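PDB 1L3I: probable cobalt-precorrin-6B C(15)-methyltransferase (decarboxylating) from Methanothermobacter thermautotrophicus, which probably methylates C-15 of cobalt-precorrin-6B with S-adenosyl-L-methionine and then decarboxylates C-12, giving cobalt-precorrin-7 in anaerobic cobalamin biosynthesis. Local coordinates for residues 50-55 with 81-86; 119-124 with 150-155. All coordinates share one frame; numbering follows the deposited sequence.

Contact 1 of 2, residues 50-55 with 81-86; sequences ELAGRV and GDNVTL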
ATOM      1  N   GLU A  50      20.858 -15.158   5.354  1.00 33.84           N
ATOM      2  CA  GLU A  50      19.783 -15.724   6.171  1.00 33.97           C
ATOM      3  C   GLU A  50      19.691 -17.237   6.016  1.00 31.92           C
ATOM      4  O   GLU A  50      19.505 -17.957   6.999  1.00 32.05           O
ATOM      5  CB  GLU A  50      18.438 -15.082   5.823  1.00 34.78           C
ATOM      6  CG  GLU A  50      18.417 -13.561   5.960  1.00 36.57           C
ATOM      7  CD  GLU A  50      18.773 -13.070   7.363  1.00 38.71           C
ATOM      8  OE1 GLU A  50      18.651 -13.835   8.337  1.00 38.32           O
ATOM      9  OE2 GLU A  50      19.161 -11.895   7.493  1.00 40.81           O
ATOM     10  N   LEU A  51      19.810 -17.709   4.777  1.00 34.26           N
ATOM     11  CA  LEU A  51      19.773 -19.147   4.498  1.00 33.63           C
ATOM     12  C   LEU A  51      21.013 -19.826   5.073  1.00 37.86           C
ATOM     13  O   LEU A  51      20.920 -20.937   5.615  1.00 38.25           O
ATOM     14  CB  LEU A  51      19.716 -19.405   2.997  1.00 27.92           C
ATOM     15  CG  LEU A  51      18.391 -19.136   2.294  1.00 29.76           C
ATOM     16  CD1 LEU A  51      18.603 -19.291   0.800  1.00 29.24           C
ATOM     17  CD2 LEU A  51      17.323 -20.098   2.820  1.00 28.92           C
ATOM     18  N   ALA A  52      22.160 -19.152   4.971  1.00 37.69           N
ATOM     19  CA  ALA A  52      23.429 -19.674   5.473  1.00 40.73           C
ATOM     20  C   ALA A  52      23.341 -20.150   6.927  1.00 43.67           C
ATOM     21  O   ALA A  52      23.788 -21.255   7.264  1.00 44.49           O
ATOM     22  CB  ALA A  52      24.526 -18.619   5.330  1.00 38.70           C
ATOM     23  N   GLY A  53      22.737 -19.333   7.780  1.00 45.16           N
ATOM     24  CA  GLY A  53      22.621 -19.704   9.178  1.00 44.81           C
ATOM     25  C   GLY A  53      21.472 -20.628   9.531  1.00 44.91           C
ATOM     26  O   GLY A  53      21.262 -20.885  10.709  1.00 47.87           O
ATOM     27  N   ARG A  54      20.747 -21.155   8.543  1.00 44.51           N
ATOM     28  CA  ARG A  54      19.609 -22.024   8.847  1.00 43.80           C
ATOM     29  C   ARG A  54      19.573 -23.371   8.150  1.00 46.16           C
ATOM     30  O   ARG A  54      18.883 -24.293   8.613  1.00 49.47           O
ATOM     31  CB  ARG A  54      18.289 -21.288   8.598  1.00 43.55           C
ATOM     32  CG  ARG A  54      18.140 -20.059   9.459  1.00 47.99           C
ATOM     33  CD  ARG A  54      16.854 -19.363   9.219  1.00 54.01           C
ATOM     34  NE  ARG A  54      16.894 -18.032   9.810  1.00 64.48           N
ATOM     35  CZ  ARG A  54      15.894 -17.162   9.783  1.00 69.10           C
ATOM     36  NH1 ARG A  54      14.756 -17.468   9.176  1.00 73.17           N
ATOM     37  NH2 ARG A  54      16.022 -16.003  10.415  1.00 71.82           N
ATOM     38  N   VAL A  55      20.287 -23.498   7.036  1.00 44.77           N
ATOM     39  CA  VAL A  55      20.290 -24.750   6.294  1.00 41.01           C
ATOM     40  C   VAL A  55      21.663 -25.422   6.301  1.00 42.52           C
ATOM     41  O   VAL A  55      22.634 -24.889   6.854  1.00 43.17           O
ATOM     42  CB  VAL A  55      19.747 -24.571   4.835  1.00 37.40           C
ATOM     43  CG1 VAL A  55      18.357 -23.993   4.860  1.00 32.15           C
ATOM     44  CG2 VAL A  55      20.662 -23.695   4.015  1.00 33.25           C
ATOM     45  N   GLY A  81      29.440 -18.383   5.983  1.00 43.03           N
ATOM     46  CA  GLY A  81      30.071 -18.714   4.723  1.00 43.42           C
ATOM     47  C   GLY A  81      30.707 -20.069   4.555  1.00 43.79           C
ATOM     48  O   GLY A  81      30.884 -20.508   3.415  1.00 46.29           O
ATOM     49  N   ASP A  82      31.015 -20.769   5.643  1.00 44.34           N
ATOM     50  CA  ASP A  82      31.664 -22.063   5.455  1.00 46.83           C
ATOM     51  C   ASP A  82      30.767 -23.166   4.853  1.00 46.29           C
ATOM     52  O   ASP A  82      31.268 -24.198   4.402  1.00 45.83           O
ATOM     53  CB  ASP A  82      32.428 -22.501   6.720  1.00 48.71           C
ATOM     54  CG  ASP A  82      31.560 -22.548   7.962  1.00 58.14           C
ATOM     55  OD1 ASP A  82      30.376 -22.155   7.916  1.00 61.30           O
ATOM     56  OD2 ASP A  82      32.085 -22.986   9.014  1.00 64.40           O
ATOM     57  N   ASN A  83      29.461 -22.899   4.766  1.00 44.07           N
ATOM     58  CA  ASN A  83      28.501 -23.850   4.177  1.00 37.43           C
ATOM     59  C   ASN A  83      27.866 -23.261   2.913  1.00 36.37           C
ATOM     60  O   ASN A  83      26.844 -23.755   2.422  1.00 32.35           O
ATOM     61  CB  ASN A  83      27.394 -24.229   5.176  1.00 39.58           C
ATOM     62  CG  ASN A  83      26.493 -23.054   5.542  1.00 41.90           C
ATOM     63  OD1 ASN A  83      26.926 -21.899   5.571  1.00 46.51           O
ATOM     64  ND2 ASN A  83      25.232 -23.351   5.848  1.00 41.64           N
ATOM     65  N   VAL A  84      28.483 -22.202   2.400  1.00 37.14           N
ATOM     66  CA  VAL A  84      28.009 -21.514   1.210  1.00 37.52           C
ATOM     67  C   VAL A  84      28.980 -21.725   0.044  1.00 37.37           C
ATOM     68  O   VAL A  84      30.180 -21.480   0.164  1.00 44.03           O
ATOM     69  CB  VAL A  84      27.836 -19.980   1.471  1.00 33.80           C
ATOM     70  CG1 VAL A  84      27.461 -19.264   0.187  1.00 31.21           C
ATOM     71  CG2 VAL A  84      26.777 -19.733   2.535  1.00 31.18           C
ATOM     72  N   THR A  85      28.449 -22.193  -1.074  1.00 36.75           N
ATOM     73  CA  THR A  85      29.240 -22.415  -2.270  1.00 36.01           C
ATOM     74  C   THR A  85      28.876 -21.310  -3.247  1.00 34.88           C
ATOM     75  O   THR A  85      27.769 -21.291  -3.783  1.00 33.58           O
ATOM     76  CB  THR A  85      28.923 -23.781  -2.897  1.00 35.26           C
ATOM     77  OG1 THR A  85      29.157 -24.814  -1.931  1.00 40.45           O
ATOM     78  CG2 THR A  85      29.788 -24.028  -4.117  1.00 36.28           C
ATOM     79  N   LEU A  86      29.774 -20.344  -3.399  1.00 36.35           N
ATOM     80  CA  LEU A  86      29.572 -19.221  -4.315  1.00 39.51           C
ATOM     81  C   LEU A  86      29.874 -19.663  -5.738  1.00 39.29           C
ATOM     82  O   LEU A  86      30.864 -20.341  -5.982  1.00 41.06           O
ATOM     83  CB  LEU A  86      30.468 -18.043  -3.910  1.00 39.78           C
ATOM     84  CG  LEU A  86      30.038 -17.356  -2.618  1.00 39.32           C
ATOM     85  CD1 LEU A  86      31.204 -16.654  -1.998  1.00 42.43           C
ATOM     86  CD2 LEU A  86      28.910 -16.387  -2.904  1.00 41.27           C
TER

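Contact 2 of 2, residues 119-124 with 150-155; sequences IIKDKL and LGFDVN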
ATOM      1  N   ILE A 119      14.466 -25.723 -14.919  1.00 33.80           N
ATOM      2  CA  ILE A 119      15.624 -26.424 -14.352  1.00 32.97           C
ATOM      3  C   ILE A 119      15.424 -26.652 -12.857  1.00 36.00           C
ATOM      4  O   ILE A 119      15.686 -27.742 -12.364  1.00 41.08           O
ATOM      5  CB  ILE A 119      16.962 -25.639 -14.581  1.00 30.49           C
ATOM      6  CG1 ILE A 119      17.271 -25.521 -16.080  1.00 29.89           C
ATOM      7  CG2 ILE A 119      18.114 -26.278 -13.814  1.00 26.01           C
ATOM      8  CD1 ILE A 119      18.417 -24.573 -16.408  1.00 27.48           C
ATOM      9  N   ILE A 120      14.996 -25.623 -12.123  1.00 36.72           N
ATOM     10  CA  ILE A 120      14.777 -25.787 -10.682  1.00 35.90           C
ATOM     11  C   ILE A 120      13.758 -26.908 -10.461  1.00 37.37           C
ATOM     12  O   ILE A 120      13.890 -27.684  -9.531  1.00 36.51           O
ATOM     13  CB  ILE A 120      14.290 -24.472  -9.974  1.00 35.81           C
ATOM     14  CG1 ILE A 120      15.435 -23.454  -9.863  1.00 29.46           C
ATOM     15  CG2 ILE A 120      13.755 -24.792  -8.576  1.00 31.76           C
ATOM     16  CD1 ILE A 120      15.028 -22.115  -9.278  1.00 26.79           C
ATOM     17  N   LYS A 121      12.752 -27.003 -11.324  1.00 42.09           N
ATOM     18  CA  LYS A 121      11.770 -28.068 -11.163  1.00 45.35           C
ATOM     19  C   LYS A 121      12.514 -29.407 -11.252  1.00 47.64           C
ATOM     20  O   LYS A 121      12.452 -30.181 -10.312  1.00 47.52           O
ATOM     21  CB  LYS A 121      10.654 -28.013 -12.209  1.00 44.23           C
ATOM     22  CG  LYS A 121       9.595 -29.061 -11.964  1.00 44.23           C
ATOM     23  CD  LYS A 121       8.678 -29.221 -13.151  1.00 51.69           C
ATOM     24  CE  LYS A 121       7.721 -30.403 -12.923  1.00 52.59           C
ATOM     25  NZ  LYS A 121       6.706 -30.526 -14.031  1.00 55.82           N
ATOM     26  N   ASP A 122      13.314 -29.604 -12.314  1.00 48.95           N
ATOM     27  CA  ASP A 122      14.102 -30.844 -12.555  1.00 48.56           C
ATOM     28  C   ASP A 122      15.019 -31.311 -11.405  1.00 47.83           C
ATOM     29  O   ASP A 122      15.475 -32.462 -11.406  1.00 47.51           O
ATOM     30  CB  ASP A 122      15.018 -30.723 -13.798  1.00 48.28           C
ATOM     31  CG  ASP A 122      14.262 -30.699 -15.134  1.00 47.07           C
ATOM     32  OD1 ASP A 122      13.051 -30.447 -15.228  1.00 52.17           O
ATOM     33  OD2 ASP A 122      14.939 -30.883 -16.154  1.00 53.69           O
ATOM     34  N   LYS A 123      15.308 -30.419 -10.454  1.00 42.91           N
ATOM     35  CA  LYS A 123      16.186 -30.763  -9.338  1.00 39.60           C
ATOM     36  C   LYS A 123      15.550 -30.594  -7.975  1.00 41.56           C
ATOM     37  O   LYS A 123      16.253 -30.676  -6.960  1.00 42.38           O
ATOM     38  CB  LYS A 123      17.418 -29.861  -9.354  1.00 42.97           C
ATOM     39  CG  LYS A 123      17.924 -29.466 -10.723  1.00 42.45           C
ATOM     40  CD  LYS A 123      19.391 -29.080 -10.635  1.00 40.75           C
ATOM     41  CE  LYS A 123      20.224 -30.255 -10.139  1.00 36.36           C
ATOM     42  NZ  LYS A 123      21.545 -30.185 -10.790  1.00 36.97           N
ATOM     43  N   LEU A 124      14.252 -30.296  -7.942  1.00 41.39           N
ATOM     44  CA  LEU A 124      13.569 -30.058  -6.666  1.00 41.74           C
ATOM     45  C   LEU A 124      13.222 -31.340  -5.909  1.00 40.11           C
ATOM     46  O   LEU A 124      12.559 -32.214  -6.439  1.00 43.97           O
ATOM     47  CB  LEU A 124      12.310 -29.178  -6.870  1.00 35.63           C
ATOM     48  CG  LEU A 124      11.654 -28.521  -5.634  1.00 34.99           C
ATOM     49  CD1 LEU A 124      12.584 -27.508  -5.000  1.00 28.19           C
ATOM     50  CD2 LEU A 124      10.328 -27.861  -6.003  1.00 30.80           C
ATOM     51  N   LEU A 150       4.275 -25.730 -15.012  1.00 42.76           N
ATOM     52  CA  LEU A 150       5.163 -26.798 -14.568  1.00 36.81           C
ATOM     53  C   LEU A 150       4.444 -27.680 -13.562  1.00 36.60           C
ATOM     54  O   LEU A 150       5.051 -28.555 -12.950  1.00 39.57           O
ATOM     55  CB  LEU A 150       6.452 -26.225 -13.985  1.00 33.86           C
ATOM     56  CG  LEU A 150       7.322 -25.424 -14.945  1.00 37.70           C
ATOM     57  CD1 LEU A 150       8.532 -24.875 -14.206  1.00 38.36           C
ATOM     58  CD2 LEU A 150       7.750 -26.281 -16.134  1.00 38.88           C
ATOM     59  N   GLY A 151       3.158 -27.430 -13.366  1.00 36.77           N
ATOM     60  CA  GLY A 151       2.361 -28.242 -12.464  1.00 37.81           C
ATOM     61  C   GLY A 151       2.318 -27.904 -10.982  1.00 39.76           C
ATOM     62  O   GLY A 151       1.859 -28.713 -10.168  1.00 39.25           O
ATOM     63  N   PHE A 152       2.767 -26.712 -10.608  1.00 40.87           N
ATOM     64  CA  PHE A 152       2.748 -26.329  -9.197  1.00 39.70           C
ATOM     65  C   PHE A 152       1.491 -25.573  -8.806  1.00 40.60           C
ATOM     66  O   PHE A 152       0.762 -25.034  -9.656  1.00 40.55           O
ATOM     67  CB  PHE A 152       3.939 -25.427  -8.855  1.00 37.90           C
ATOM     68  CG  PHE A 152       5.271 -26.090  -8.966  1.00 35.47           C
ATOM     69  CD1 PHE A 152       6.036 -25.935 -10.112  1.00 37.39           C
ATOM     70  CD2 PHE A 152       5.784 -26.839  -7.916  1.00 34.77           C
ATOM     71  CE1 PHE A 152       7.301 -26.507 -10.214  1.00 40.52           C
ATOM     72  CE2 PHE A 152       7.053 -27.420  -8.000  1.00 37.16           C
ATOM     73  CZ  PHE A 152       7.809 -27.257  -9.150  1.00 39.96           C
ATOM     74  N   ASP A 153       1.228 -25.559  -7.506  1.00 39.82           N
ATOM     75  CA  ASP A 153       0.122 -24.790  -6.953  1.00 44.52           C
ATOM     76  C   ASP A 153       0.839 -23.470  -6.627  1.00 42.85           C
ATOM     77  O   ASP A 153       1.691 -23.428  -5.728  1.00 41.28           O
ATOM     78  CB  ASP A 153      -0.395 -25.443  -5.676  1.00 52.94           C
ATOM     79  CG  ASP A 153      -1.642 -24.757  -5.102  1.00 66.10           C
ATOM     80  OD1 ASP A 153      -1.661 -23.504  -4.941  1.00 71.96           O
ATOM     81  OD2 ASP A 153      -2.601 -25.484  -4.777  1.00 73.64           O
ATOM     82  N   VAL A 154       0.527 -22.430  -7.402  1.00 39.68           N
ATOM     83  CA  VAL A 154       1.153 -21.111  -7.267  1.00 36.93           C
ATOM     84  C   VAL A 154       0.411 -20.077  -6.436  1.00 36.59           C
ATOM     85  O   VAL A 154      -0.817 -19.986  -6.489  1.00 38.82           O
ATOM     86  CB  VAL A 154       1.366 -20.484  -8.632  1.00 36.79           C
ATOM     87  CG1 VAL A 154       2.212 -19.249  -8.506  1.00 45.81           C
ATOM     88  CG2 VAL A 154       2.000 -21.479  -9.566  1.00 43.79           C
ATOM     89  N   ASN A 155       1.169 -19.262  -5.706  1.00 34.50           N
ATOM     90  CA  ASN A 155       0.603 -18.197  -4.883  1.00 33.30           C
ATOM     91  C   ASN A 155       1.395 -16.912  -5.065  1.00 29.09           C
ATOM     92  O   ASN A 155       2.569 -16.969  -5.429  1.00 28.02           O
ATOM     93  CB  ASN A 155       0.634 -18.574  -3.409  1.00 36.68           C
ATOM     94  CG  ASN A 155      -0.320 -19.684  -3.085  1.00 47.35           C
ATOM     95  OD1 ASN A 155      -1.512 -19.444  -2.859  1.00 49.59           O
ATOM     96  ND2 ASN A 155       0.180 -20.923  -3.097  1.00 50.00           N
TER

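Contact 1 of 2, residues 50-55 with 81-86
The carboxamide of N83 meets the end of helix 46-52 with its ND2 side. ND2 donates to A52 O at 2.9 Å, with an N-H...O angle of 157°. The donor lies in the plane of the A52 carbonyl, on a lone pair. The bond is slightly tilted at the other end, since A52 O stands 15° out of the N83 amide plane. V55 O is also close to ND2, at 3.2 Å. The other branch of the amide, OD1, passes beside the methyl of A52, 4.1 Å from CB. N83 turns its CG between its own backbone N and carbonyl carbon (chi1 66°), which directs the amide at the helix end. The same ND2 also donates to R56 O, so two backbone carbonyls share this amide nitrogen, which would limit the amide's rotation. One residue on, V84 CG2 touches A52 CB at 3.8 Å. The helix stops here: G53 leaves helical angles, and L51 O accepts from both R54 N and V55 N. N83 and V84 finish a type I turn begun at G81, closed by V84 N to G81 O. In this Rossmann-like methyltransferase fold, backbone bonds of N83 and T85 set strand 84-88 beside strand 57-62. V84 also packs on L75 of helix 65-77, and L51 packs on V58 and on M26 of helix 19-29.

Contact 2 of 2, residues 119-124 with 150-155
K121 NZ donates to L150 O at 2.8 Å, the one hydrogen bond between the two segments. L150 O belongs to the Schellman motif that ends helix 137-149. In that motif G151, with positive phi, is the C-prime residue. F152 N returns to L147 O, and G151 N to R148 O. The lysine nitrogen does not sit on a lone pair of L150 O. It stands above the carbonyl plane, 38° out of it, with a C=O...N angle of 127°. A lysine charge at the C-terminal end of a helix is probably favoured by the helix dipole. K121 gets there with an extended chain, CG anti to the backbone N (chi1 -176°). Its methylenes run alongside L150 in the opposite sense, and CD comes to 3.8 Å from L150 CB.

Nearer the lysine's backbone, its CG meets the ring of F152. K121 CG comes obliquely to the CE1-CZ side of the ring, 3.8 Å from F152 CZ, while the amino group goes on to L150 O. L124 CD2 also approaches obliquely, at CE2 and CZ, so the two side chains meet neighbouring parts of the ring around CZ. The backbone N of L124 is bonded to K121 O. The contact joins the C-terminal part of helix 113-122 to the loop that leads from helix 137-149 to strand 155-167. L124 and F152 both touch I130 of strand 128-134, and F152 also packs on L147 of the helix before it. No other chain of the tetramer touches either segment. At the ring, L124 CD2 lies 3.9 Å from F152 CE2.

In the fold
Both segments of contact 1 precede those of contact 2 in the sequence. Their centres are 23 Å apart and their nearest atoms about 11 Å apart, so they do not touch. Contact 1 involves strand 84-88, an outermost strand of the sheet within this chain. Contact 2 leads toward strand 155-167, the strand at the other edge of the sheet within this chain. Contact 1 is nearer the cofactor site. The side chain of V84 is about 7 Å from that of C42, a binding residue for S-adenosyl-L-methionine, and that of A52 is about 12 Å from the bound S-adenosyl-L-homocysteine. Contact 2 lies at the surface, away from the known cofactor-binding residues.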